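PDB 2RFL: putative phosphohistidine phosphatase SixA from Agrobacterium tumefaciens, which probably removes phosphate from phosphohistidine or related phosphorylated substrates, as a member of the histidine phosphatase superfamily. Local coordinates for residues S60-A64 against R65-T69. Sequence-based numbering, arbitrary orientation.
Sequences SSTAA and RCRQT
Ala63 and Cys66 meet where the loop after strand 57-60 turns into helix 64-77, and they illustrate how one carbonyl can start a helix. Ala63, at the N-cap position, offers its O to two backbone donors, Cys66 N at 2.6 Å and Arg67 N at 3.0 Å, which arrive from opposite faces of the carbonyl plane. One residue on, Ala64 O receives Gln68 N at 2.8 Å, the angle at the oxygen being 177°, and the regular helical pattern is under way. Packing is close on the buried side. The Cys66 sulfur lies anti to its own carbonyl carbon (chi1 -89°), which lays SG beside Ser61 CB, while Cys66 CB sits 3.5 Å from Ser60 OG. That hydroxyl is turned to Ser61 O, bonding in the carbonyl plane on a lone pair. In the conformer of Ser61 described here, one of two, OG accepts from Ala63 N at 3.0 Å, closing an ST turn, and also bonds His115. This strand-loop-helix junction belongs to the alpha-beta-alpha sandwich of the histidine phosphatases; Arg65 touches His16 and His115 and forms a salt bridge with Asp28, a cluster consistent with the phosphate pocket of this family. The contact loosens toward the end of the partly exposed Arg67, whose extended chain runs beside Thr62. Thr62 O lies at the edge of the guanidinium group, near its plane, and takes a weak, bent bond from Arg67 NE (3.0 Å, 120° at the hydrogen). The guanidinium also has a cation-pi contact with Tyr85, and its NH2 comes no nearer than 3.8 Å to Thr62 CG2.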
# COMPACT_ATOMS: atom_id res chain seq x y z
N SER A 60 7.19 -3.69 -2.67
CA SER A 60 6.50 -3.06 -3.81
C SER A 60 6.57 -3.94 -5.03
O SER A 60 7.55 -4.63 -5.22
CB SER A 60 7.14 -1.72 -4.15
OG SER A 60 6.60 -1.11 -5.34
N SER A 61 5.53 -3.87 -5.87
CA SER A 61 5.59 -4.30 -7.26
C SER A 61 6.82 -3.67 -7.95
O SER A 61 7.28 -2.55 -7.61
CB SER A 61 4.29 -3.92 -8.00
OG SER A 61 4.24 -4.25 -9.40
N THR A 62 7.33 -4.39 -8.93
CA THR A 62 8.36 -3.88 -9.75
C THR A 62 7.75 -3.01 -10.84
O THR A 62 8.50 -2.32 -11.52
CB THR A 62 9.15 -5.04 -10.38
OG1 THR A 62 8.22 -6.04 -10.81
CG2 THR A 62 10.06 -5.65 -9.36
N ALA A 63 6.40 -3.03 -11.01
CA ALA A 63 5.78 -2.30 -12.14
C ALA A 63 6.10 -0.82 -12.03
O ALA A 63 5.93 -0.24 -10.98
CB ALA A 63 4.28 -2.53 -12.22
N ALA A 64 6.57 -0.21 -13.11
CA ALA A 64 6.97 1.17 -13.03
C ALA A 64 6.01 2.01 -12.13
O ALA A 64 6.48 2.65 -11.18
CB ALA A 64 7.09 1.74 -14.35
N ARG A 65 4.69 1.96 -12.37
CA ARG A 65 3.74 2.77 -11.59
C ARG A 65 3.82 2.52 -10.08
O ARG A 65 3.33 3.32 -9.29
CB ARG A 65 2.29 2.60 -12.09
CG ARG A 65 1.55 1.30 -11.65
CD ARG A 65 0.13 1.23 -12.36
NE ARG A 65 -0.45 -0.12 -12.54
CZ ARG A 65 -0.12 -0.98 -13.52
NH1 ARG A 65 0.82 -0.69 -14.44
NH2 ARG A 65 -0.73 -2.16 -13.59
N CYS A 66 4.42 1.42 -9.68
CA CYS A 66 4.50 1.11 -8.26
C CYS A 66 5.81 1.65 -7.81
O CYS A 66 5.92 2.24 -6.77
CB CYS A 66 4.42 -0.39 -7.98
SG CYS A 66 2.72 -0.98 -7.78
N ARG A 67 6.80 1.46 -8.66
CA ARG A 67 8.12 1.94 -8.45
C ARG A 67 8.16 3.47 -8.18
O ARG A 67 8.67 3.90 -7.17
CB ARG A 67 8.97 1.52 -9.65
CG ARG A 67 9.38 0.08 -9.55
CD ARG A 67 10.46 -0.19 -10.58
NE ARG A 67 11.12 -1.48 -10.42
CZ ARG A 67 12.18 -1.72 -9.63
NH1 ARG A 67 12.70 -0.77 -8.89
NH2 ARG A 67 12.72 -2.93 -9.58
N GLN A 68 7.53 4.24 -9.08
CA GLN A 68 7.43 5.69 -8.99
C GLN A 68 6.58 6.04 -7.75
O GLN A 68 7.00 6.90 -6.95
CB GLN A 68 6.85 6.34 -10.25
CG GLN A 68 7.62 6.16 -11.56
CD GLN A 68 6.71 6.30 -12.84
OE1 GLN A 68 5.48 6.17 -12.81
NE2 GLN A 68 7.34 6.48 -13.94
N THR A 69 5.45 5.34 -7.55
CA THR A 69 4.69 5.57 -6.32
C THR A 69 5.66 5.53 -5.11
O THR A 69 5.73 6.51 -4.37
CB THR A 69 3.45 4.61 -6.12
OG1 THR A 69 2.60 4.64 -7.29
CG2 THR A 69 2.60 5.03 -4.92